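Local coordinates for YaeO (Vibrio cholerae serotype O1, PDB 6JIE), which inhibits Rho-dependent transcription termination by dissociating the Rho hexamer, and structurally resembles the RNA chaperone Hfq, at residues I10-L15 / P73-I78; V20-K25 / E45-R50; Q38-K43 / L57-Q62. All coordinates share one frame; numbering follows the deposited sequence.

Overall arrangement
The three contacts run from the N-terminal helix, through the hydrophobic interior, to a magnesium-bearing surface of an Hfq-like beta fold. Contact 1 packs helix 9-15 against the chain leading into strand 77-79. Contact 2 joins the two sheets near the centre of the chain, its centre about 12 Å from that of contact 1; Phe75 CZ touches Val20 CG1 at 4.0 Å, continuing one apolar core. Contact 3 lies about 10 Å from contact 2, centre to centre, and shares its sheet: strand 45-50 runs between strands 33-39 and 55-59. Contacts 1 and 3 do not touch, their centres being about 18 Å apart. Magnesium sits at contact 3, about 12 Å from the side chain of Ile47.

Contact 1 (I10-L15 / P73-I78); sequences IELACL and PHFSVI
Leu12 lays its methyl CD2 over a face of the His74 imidazole, 4.0 Å from CD2 to the ring centroid and 29° off the ring normal, a CH-pi contact. The other methyl, CD1, lies above the same face, toward ND1 of His74, at 3.8 Å, while CD2 also touches CB of His74 at 3.7 Å. Leu12 turns its branch away from its own backbone N; chi2, 146°, lies off a staggered value, and in this conformation both methyls meet the histidine. Pro73 lies on the opposite face of the imidazole, with CG 3.8 Å above the ring plane, so the ring has an aliphatic group over each face; Phe16 meets it too. In the Hfq-like fold a short N-terminal helix precedes the curved beta-sheets; here helix 9-15 meets the loop that enters the last strand, 77-79. Phe75 presents its ring edge to the helix: CE2 receives Leu12 CD2 at 4.1 Å, and CZ meets CB of Ala13 at 4.2 Å. Alanine suits this buried turn because its single methyl also packs close to Ala34 of strand 33-39. Phe75 CG stands between its backbone N and carbonyl carbon (chi1 57°), which brings the ring against Leu18, Met66 and Ala68. Gln72 OE1 accepts hydrogen bonds from the backbone N of both His74 and Phe75, fixing the bend from which the two rings project.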
loop_
_atom_site.group_PDB
_atom_site.type_symbol
_atom_site.label_atom_id
_atom_site.label_comp_id
_atom_site.label_asym_id
_atom_site.label_seq_id
_atom_site.Cartn_x
_atom_site.Cartn_y
_atom_site.Cartn_z
ATOM N N ILE A 10 8.430 6.084 -12.552
ATOM C CA ILE A 10 7.428 5.028 -12.682
ATOM C C ILE A 10 8.055 3.674 -12.392
ATOM O O ILE A 10 7.527 2.874 -11.610
ATOM C CB ILE A 10 6.798 5.058 -14.085
ATOM C CG1 ILE A 10 6.098 6.396 -14.309
ATOM C CG2 ILE A 10 5.827 3.897 -14.258
ATOM C CD1 ILE A 10 4.989 6.653 -13.339
ATOM N N GLU A 11 9.200 3.402 -13.026
ATOM C CA GLU A 11 9.909 2.152 -12.794
ATOM C C GLU A 11 10.304 2.010 -11.331
ATOM O O GLU A 11 10.146 0.937 -10.737
ATOM C CB GLU A 11 11.143 2.095 -13.693
ATOM C CG GLU A 11 12.089 0.936 -13.406
ATOM C CD GLU A 11 13.263 0.883 -14.365
ATOM O OE1 GLU A 11 14.058 1.853 -14.413
ATOM O OE2 GLU A 11 13.395 -0.134 -15.082
ATOM N N LEU A 12 10.794 3.093 -10.726
ATOM C CA LEU A 12 11.213 3.042 -9.332
ATOM C C LEU A 12 10.037 2.799 -8.392
ATOM O O LEU A 12 10.163 2.031 -7.433
ATOM C CB LEU A 12 11.958 4.326 -8.967
ATOM C CG LEU A 12 12.451 4.493 -7.537
ATOM C CD1 LEU A 12 13.752 5.262 -7.560
ATOM C CD2 LEU A 12 11.435 5.238 -6.687
ATOM N N ALA A 13 8.889 3.443 -8.637
ATOM C CA ALA A 13 7.702 3.184 -7.824
ATOM C C ALA A 13 7.297 1.717 -7.880
ATOM O O ALA A 13 6.907 1.132 -6.865
ATOM C CB ALA A 13 6.533 4.062 -8.281
ATOM N N CYS A 14 7.365 1.111 -9.057
ATOM C CA CYS A 14 7.063 -0.312 -9.168
ATOM C C CYS A 14 8.131 -1.173 -8.499
ATOM O O CYS A 14 7.806 -2.187 -7.867
ATOM C CB CYS A 14 6.917 -0.686 -10.640
ATOM S SG CYS A 14 5.495 0.101 -11.422
ATOM N N LEU A 15 9.414 -0.808 -8.649
ATOM C CA LEU A 15 10.492 -1.606 -8.068
ATOM C C LEU A 15 10.296 -1.775 -6.569
ATOM O O LEU A 15 10.477 -2.871 -6.025
ATOM C CB LEU A 15 11.849 -0.951 -8.357
ATOM C CG LEU A 15 13.093 -1.649 -7.834
ATOM C CD1 LEU A 15 13.266 -2.972 -8.569
ATOM C CD2 LEU A 15 14.317 -0.750 -8.000
ATOM N N PRO A 73 12.436 8.696 0.254
ATOM C CA PRO A 73 13.342 9.754 -0.205
ATOM C C PRO A 73 13.295 10.031 -1.698
ATOM O O PRO A 73 14.072 10.866 -2.172
ATOM C CB PRO A 73 14.716 9.203 0.192
ATOM C CG PRO A 73 14.549 7.739 0.017
ATOM C CD PRO A 73 13.172 7.449 0.548
ATOM N N HIS A 74 12.419 9.375 -2.453
ATOM C CA HIS A 74 12.536 9.418 -3.903
ATOM C C HIS A 74 11.712 10.538 -4.521
ATOM O O HIS A 74 12.218 11.269 -5.376
ATOM C CB HIS A 74 12.145 8.066 -4.488
ATOM C CG HIS A 74 12.890 6.934 -3.864
ATOM N ND1 HIS A 74 14.234 6.733 -4.081
ATOM C CD2 HIS A 74 12.500 5.984 -2.982
ATOM C CE1 HIS A 74 14.638 5.687 -3.382
ATOM N NE2 HIS A 74 13.608 5.217 -2.704
ATOM N N PHE A 75 10.456 10.688 -4.103
ATOM C CA PHE A 75 9.628 11.758 -4.639
ATOM C C PHE A 75 8.480 12.053 -3.686
ATOM O O PHE A 75 8.080 11.213 -2.870
ATOM C CB PHE A 75 9.082 11.420 -6.041
ATOM C CG PHE A 75 8.289 10.142 -6.102
ATOM C CD1 PHE A 75 6.920 10.145 -5.859
ATOM C CD2 PHE A 75 8.905 8.944 -6.436
ATOM C CE1 PHE A 75 6.191 8.973 -5.931
ATOM C CE2 PHE A 75 8.188 7.771 -6.507
ATOM C CZ PHE A 75 6.819 7.785 -6.259
ATOM N N SER A 76 7.956 13.270 -3.820
ATOM C CA SER A 76 6.658 13.650 -3.282
ATOM C C SER A 76 5.642 13.650 -4.421
ATOM O O SER A 76 4.909 12.668 -4.605
ATOM C CB SER A 76 6.729 15.018 -2.606
ATOM O OG SER A 76 7.472 14.937 -1.402
ATOM N N VAL A 77 5.610 14.725 -5.215
ATOM C CA VAL A 77 4.752 14.809 -6.396
ATOM C C VAL A 77 5.621 14.958 -7.638
ATOM O O VAL A 77 6.482 15.847 -7.702
ATOM C CB VAL A 77 3.752 15.974 -6.299
ATOM C CG1 VAL A 77 2.841 15.971 -7.519
ATOM C CG2 VAL A 77 2.932 15.863 -5.034
ATOM N N ILE A 78 5.397 14.075 -8.608
ATOM C CA ILE A 78 6.042 14.097 -9.914
ATOM C C ILE A 78 4.995 14.536 -10.919
ATOM O O ILE A 78 3.899 13.963 -10.967
ATOM C CB ILE A 78 6.604 12.713 -10.294
ATOM C CG1 ILE A 78 7.727 12.290 -9.336
ATOM C CG2 ILE A 78 7.071 12.697 -11.735
ATOM C CD1 ILE A 78 8.949 13.165 -9.392
#

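Contact 2 (V20-K25 / E45-R50); sequences VKLTMK and ECIALR
Leu22 and Leu49 reach toward each other tip to tip in the hydrophobic core between the two antiparallel sheets of an Hfq-like (Sm-like) fold. Strands 20-24 and 45-50 belong to different sheets, and their axes, 9.4 Å apart at closest approach, run at 123° to one another, so side chains rather than backbone bonds join them. Along Leu22, CB leads from strand 20-24 toward the facing strand. CG, placed anti to the carbonyl carbon (chi1 -54°), comes within 4.1 Å of CD2 of Leu49. One methyl, CD1, carries the main contact: it meets CD2 of Leu49 at 3.8 Å and sits between that residue and Ile47, whose CG2 is 3.9 Å away from Leu22 CD1. Leucine suits the place because its CG carries this methyl far enough from the strand to reach both Leu49 and Ile47. Leu58 and Met66 also pack on this side chain. Ile47, beta-branched and at ease in a strand, offers its CD1 as well as CG2. Tyr30 lies against Leu49. On the other branch of Leu49, CD1 meets CG2 of Val20 obliquely, at 3.7 Å.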
loop_
_atom_site.group_PDB
_atom_site.type_symbol
_atom_site.label_atom_id
_atom_site.label_comp_id
_atom_site.label_asym_id
_atom_site.label_seq_id
_atom_site.Cartn_x
_atom_site.Cartn_y
_atom_site.Cartn_z
ATOM N N VAL A 20 0.997 4.972 -4.227
ATOM C CA VAL A 20 0.976 6.190 -5.030
ATOM C C VAL A 20 -0.446 6.582 -5.389
ATOM O O VAL A 20 -1.347 5.746 -5.467
ATOM C CB VAL A 20 1.797 6.075 -6.333
ATOM C CG1 VAL A 20 3.292 5.908 -6.006
ATOM C CG2 VAL A 20 1.312 4.936 -7.198
ATOM N N LYS A 21 -0.621 7.882 -5.601
ATOM C CA LYS A 21 -1.822 8.477 -6.168
ATOM C C LYS A 21 -1.484 8.918 -7.585
ATOM O O LYS A 21 -0.583 9.748 -7.789
ATOM C CB LYS A 21 -2.295 9.658 -5.320
ATOM C CG LYS A 21 -3.398 10.502 -5.968
ATOM C CD LYS A 21 -3.611 11.770 -5.141
ATOM C CE LYS A 21 -4.425 12.821 -5.867
ATOM N NZ LYS A 21 -4.338 14.136 -5.148
ATOM N N LEU A 22 -2.216 8.389 -8.558
ATOM C CA LEU A 22 -1.992 8.723 -9.957
ATOM C C LEU A 22 -3.130 9.594 -10.450
ATOM O O LEU A 22 -4.303 9.271 -10.237
ATOM C CB LEU A 22 -1.900 7.472 -10.826
ATOM C CG LEU A 22 -0.878 6.431 -10.388
ATOM C CD1 LEU A 22 -0.893 5.315 -11.410
ATOM C CD2 LEU A 22 0.490 7.040 -10.287
ATOM N N THR A 23 -2.788 10.703 -11.087
ATOM C CA THR A 23 -3.777 11.563 -11.718
ATOM C C THR A 23 -3.574 11.506 -13.225
ATOM O O THR A 23 -2.459 11.715 -13.708
ATOM C CB THR A 23 -3.664 13.004 -11.212
ATOM O OG1 THR A 23 -3.705 13.029 -9.775
ATOM C CG2 THR A 23 -4.826 13.839 -11.745
ATOM N N MET A 24 -4.650 11.226 -13.956
ATOM C CA MET A 24 -4.589 11.116 -15.404
ATOM C C MET A 24 -4.849 12.466 -16.050
ATOM O O MET A 24 -5.332 13.409 -15.412
ATOM C CB MET A 24 -5.613 10.097 -15.923
ATOM C CG MET A 24 -5.625 8.761 -15.166
ATOM S SD MET A 24 -4.047 7.891 -15.042
ATOM C CE MET A 24 -3.795 7.420 -16.753
ATOM N N LYS A 25 -4.524 12.549 -17.347
ATOM C CA LYS A 25 -4.755 13.781 -18.088
ATOM C C LYS A 25 -6.235 14.105 -18.171
ATOM O O LYS A 25 -6.595 15.272 -18.342
ATOM C CB LYS A 25 -4.135 13.675 -19.487
ATOM C CG LYS A 25 -2.598 13.767 -19.447
ATOM C CD LYS A 25 -1.921 13.659 -20.815
ATOM C CE LYS A 25 -0.409 13.438 -20.631
ATOM N NZ LYS A 25 0.324 13.363 -21.926
ATOM N N GLU A 45 2.057 1.141 -23.309
ATOM C CA GLU A 45 2.807 1.029 -22.061
ATOM C C GLU A 45 1.932 1.474 -20.903
ATOM O O GLU A 45 1.323 2.546 -20.955
ATOM C CB GLU A 45 4.072 1.887 -22.094
ATOM C CG GLU A 45 5.109 1.516 -23.139
ATOM C CD GLU A 45 6.440 2.202 -22.882
ATOM O OE1 GLU A 45 7.058 1.916 -21.834
ATOM O OE2 GLU A 45 6.858 3.039 -23.711
ATOM N N CYS A 46 1.897 0.665 -19.847
ATOM C CA CYS A 46 1.039 0.935 -18.702
ATOM C C CYS A 46 1.811 0.729 -17.409
ATOM O O CYS A 46 2.807 0.002 -17.355
ATOM C CB CYS A 46 -0.192 0.024 -18.692
ATOM S SG CYS A 46 -1.345 0.383 -20.029
ATOM N N ILE A 47 1.328 1.375 -16.357
ATOM C CA ILE A 47 1.657 0.976 -14.994
ATOM C C ILE A 47 0.484 0.168 -14.454
ATOM O O ILE A 47 -0.676 0.554 -14.625
ATOM C CB ILE A 47 1.958 2.193 -14.106
ATOM C CG1 ILE A 47 2.124 1.745 -12.638
ATOM C CG2 ILE A 47 0.877 3.230 -14.251
ATOM C CD1 ILE A 47 2.499 2.860 -11.697
ATOM N N ALA A 48 0.779 -0.973 -13.835
ATOM C CA ALA A 48 -0.240 -1.757 -13.158
ATOM C C ALA A 48 -0.360 -1.223 -11.740
ATOM O O ALA A 48 0.620 -1.229 -10.995
ATOM C CB ALA A 48 0.116 -3.243 -13.145
ATOM N N LEU A 49 -1.538 -0.727 -11.391
ATOM C CA LEU A 49 -1.777 -0.104 -10.095
ATOM C C LEU A 49 -2.793 -0.955 -9.353
ATOM O O LEU A 49 -3.936 -1.085 -9.796
ATOM C CB LEU A 49 -2.279 1.333 -10.249
ATOM C CG LEU A 49 -2.496 2.092 -8.940
ATOM C CD1 LEU A 49 -1.158 2.436 -8.319
ATOM C CD2 LEU A 49 -3.301 3.348 -9.203
ATOM N N ARG A 50 -2.380 -1.529 -8.228
ATOM C CA ARG A 50 -3.276 -2.371 -7.432
ATOM C C ARG A 50 -4.046 -1.470 -6.481
ATOM O O ARG A 50 -3.507 -0.992 -5.482
ATOM C CB ARG A 50 -2.491 -3.441 -6.684
ATOM C CG ARG A 50 -1.735 -4.386 -7.584
ATOM C CD ARG A 50 -1.463 -5.723 -6.904
ATOM N NE ARG A 50 -0.386 -6.445 -7.574
ATOM C CZ ARG A 50 -0.535 -7.142 -8.693
ATOM N NH1 ARG A 50 -1.725 -7.222 -9.276
ATOM N NH2 ARG A 50 0.510 -7.756 -9.229
#

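Contact 3 (Q38-K43 / L57-Q62); sequences QRNSQK and LLETDQ. With MG (magnesium ion), chain C.
Leu57 and Gln38 cross at about a right angle, with CD2 of Leu57 3.7 Å from CD of Gln38 and nearly as close to OE1 and NE2 of that amide. An extended glutamine, its chain straight beyond CG (chi2 -176°), lays its CG and the amide across the leucine methyls. CD1 of Leu57 meets OE1 of Gln38 at 3.8 Å and CB of Asn40 at 4.1 Å. A water bridges the Asn40 side chain and the Leu57 backbone: it accepts from ND2 of Asn40 at 3.1 Å and donates to O of Leu57. Asn40 ND2 also rests on CG of Glu59, the amide and carboxylate planes being 54° apart. Glu59 reaches the metal site through a water: OE1 accepts from it at 2.7 Å, and that water is a ligand of magnesium, which Asp61 binds directly through OD1 at 2.2 Å. A carboxylate oxygen suits so hard an ion; Glu59 is second-shell, and the two carboxylates probably help to offset the positive charge. Further out, Asn40 OD1 accepts from N of Gln44, so one amide donates and accepts, and a type I turn from Asn40 to Lys43 closes with Lys43 N bonded to Asn40 O. Arg39 NH1 braces that turn by donating to O of Lys43 at 2.7 Å. Strands 33-39 and 55-59 border strand 45-50, whose small Ala48 touches both Gln38 and Leu57, which meet across it.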
loop_
_atom_site.group_PDB
_atom_site.type_symbol
_atom_site.label_atom_id
_atom_site.label_comp_id
_atom_site.label_asym_id
_atom_site.label_seq_id
_atom_site.Cartn_x
_atom_site.Cartn_y
_atom_site.Cartn_z
ATOM N N GLN A 38 3.799 -2.797 -17.678
ATOM C CA GLN A 38 3.541 -3.812 -18.686
ATOM C C GLN A 38 2.739 -3.153 -19.792
ATOM O O GLN A 38 2.232 -2.044 -19.628
ATOM C CB GLN A 38 2.788 -5.010 -18.095
ATOM C CG GLN A 38 1.413 -4.649 -17.569
ATOM C CD GLN A 38 0.711 -5.815 -16.890
ATOM O OE1 GLN A 38 -0.063 -6.540 -17.515
ATOM N NE2 GLN A 38 0.968 -5.989 -15.605
ATOM N N ARG A 39 2.630 -3.847 -20.920
ATOM C CA ARG A 39 1.762 -3.384 -21.988
ATOM C C ARG A 39 0.371 -3.981 -21.828
ATOM O O ARG A 39 0.221 -5.134 -21.419
ATOM C CB ARG A 39 2.356 -3.744 -23.357
ATOM C CG ARG A 39 3.681 -3.037 -23.605
ATOM C CD ARG A 39 3.990 -2.945 -25.077
ATOM N NE ARG A 39 5.273 -2.296 -25.344
ATOM C CZ ARG A 39 5.409 -1.042 -25.771
ATOM N NH1 ARG A 39 4.340 -0.285 -25.982
ATOM N NH2 ARG A 39 6.616 -0.543 -25.994
ATOM N N ASN A 40 -0.647 -3.185 -22.146
ATOM C CA ASN A 40 -2.021 -3.672 -22.126
ATOM C C ASN A 40 -2.293 -4.446 -23.413
ATOM O O ASN A 40 -1.394 -4.669 -24.224
ATOM C CB ASN A 40 -2.994 -2.515 -21.899
ATOM C CG ASN A 40 -2.920 -1.425 -22.986
ATOM O OD1 ASN A 40 -2.423 -1.638 -24.099
ATOM N ND2 ASN A 40 -3.439 -0.244 -22.652
ATOM N N SER A 41 -3.545 -4.865 -23.621
ATOM C CA SER A 41 -3.881 -5.656 -24.803
ATOM C C SER A 41 -3.732 -4.861 -26.089
ATOM O O SER A 41 -3.570 -5.458 -27.156
ATOM C CB SER A 41 -5.308 -6.200 -24.694
ATOM O OG SER A 41 -6.259 -5.148 -24.697
ATOM N N GLN A 42 -3.791 -3.534 -26.004
ATOM C CA GLN A 42 -3.559 -2.641 -27.125
ATOM C C GLN A 42 -2.079 -2.346 -27.357
ATOM O O GLN A 42 -1.751 -1.567 -28.265
ATOM C CB GLN A 42 -4.323 -1.341 -26.893
ATOM C CG GLN A 42 -5.831 -1.483 -27.031
ATOM C CD GLN A 42 -6.552 -0.221 -26.616
ATOM O OE1 GLN A 42 -7.055 0.529 -27.456
ATOM N NE2 GLN A 42 -6.596 0.030 -25.312
ATOM N N LYS A 43 -1.193 -2.967 -26.576
ATOM C CA LYS A 43 0.258 -2.823 -26.664
ATOM C C LYS A 43 0.726 -1.442 -26.245
ATOM O O LYS A 43 1.806 -1.000 -26.660
ATOM C CB LYS A 43 0.793 -3.147 -28.068
ATOM C CG LYS A 43 0.314 -4.477 -28.634
ATOM C CD LYS A 43 0.657 -5.638 -27.720
ATOM C CE LYS A 43 0.492 -6.949 -28.464
ATOM N NZ LYS A 43 -0.481 -6.817 -29.588
ATOM N N LEU A 57 -4.674 -1.149 -15.396
ATOM C CA LEU A 57 -3.556 -0.893 -16.302
ATOM C C LEU A 57 -3.769 0.493 -16.880
ATOM O O LEU A 57 -4.622 0.680 -17.758
ATOM C CB LEU A 57 -3.462 -1.928 -17.419
ATOM C CG LEU A 57 -3.186 -3.361 -16.989
ATOM C CD1 LEU A 57 -2.987 -4.232 -18.209
ATOM C CD2 LEU A 57 -1.975 -3.412 -16.070
ATOM N N LEU A 58 -2.987 1.448 -16.390
ATOM C CA LEU A 58 -3.134 2.859 -16.710
ATOM C C LEU A 58 -2.011 3.284 -17.634
ATOM O O LEU A 58 -0.833 3.090 -17.319
ATOM C CB LEU A 58 -3.120 3.702 -15.436
ATOM C CG LEU A 58 -4.261 3.356 -14.486
ATOM C CD1 LEU A 58 -4.031 3.959 -13.096
ATOM C CD2 LEU A 58 -5.546 3.877 -15.093
ATOM N N GLU A 59 -2.379 3.886 -18.758
ATOM C CA GLU A 59 -1.408 4.225 -19.787
ATOM C C GLU A 59 -0.448 5.286 -19.282
ATOM O O GLU A 59 -0.871 6.373 -18.870
ATOM C CB GLU A 59 -2.127 4.732 -21.028
ATOM C CG GLU A 59 -2.961 3.705 -21.747
ATOM C CD GLU A 59 -3.841 4.366 -22.781
ATOM O OE1 GLU A 59 -3.335 4.758 -23.860
ATOM O OE2 GLU A 59 -5.037 4.527 -22.490
ATOM N N THR A 60 0.850 4.995 -19.355
ATOM C CA THR A 60 1.815 5.970 -18.873
ATOM C C THR A 60 1.767 7.256 -19.685
ATOM O O THR A 60 1.991 8.332 -19.118
ATOM C CB THR A 60 3.226 5.375 -18.858
ATOM O OG1 THR A 60 3.651 5.050 -20.185
ATOM C CG2 THR A 60 3.270 4.131 -17.962
ATOM N N ASP A 61 1.452 7.176 -20.996
ATOM C CA ASP A 61 1.294 8.384 -21.806
ATOM C C ASP A 61 0.140 9.251 -21.332
ATOM O O ASP A 61 0.051 10.417 -21.733
ATOM C CB ASP A 61 1.040 8.059 -23.287
ATOM C CG ASP A 61 2.237 7.447 -23.978
ATOM O OD1 ASP A 61 2.018 6.662 -24.931
ATOM O OD2 ASP A 61 3.385 7.739 -23.580
ATOM N N GLN A 62 -0.773 8.701 -20.537
ATOM C CA GLN A 62 -1.925 9.441 -20.049
ATOM C C GLN A 62 -1.756 9.911 -18.615
ATOM O O GLN A 62 -2.697 10.462 -18.043
ATOM C CB GLN A 62 -3.187 8.592 -20.184
ATOM C CG GLN A 62 -3.548 8.326 -21.631
ATOM C CD GLN A 62 -3.831 9.613 -22.378
ATOM O OE1 GLN A 62 -4.403 10.552 -21.821
ATOM N NE2 GLN A 62 -3.406 9.677 -23.633
HETATM MG MG MG C . 0.191 6.410 -26.160
HETATM O O HOH W 1 -5.267 0.131 -20.128
HETATM O O HOH W 2 -6.442 2.213 -24.100
HETATM O O HOH W 3 -0.764 5.083 -24.590
HETATM O O HOH W 4 -1.194 7.983 -25.862
#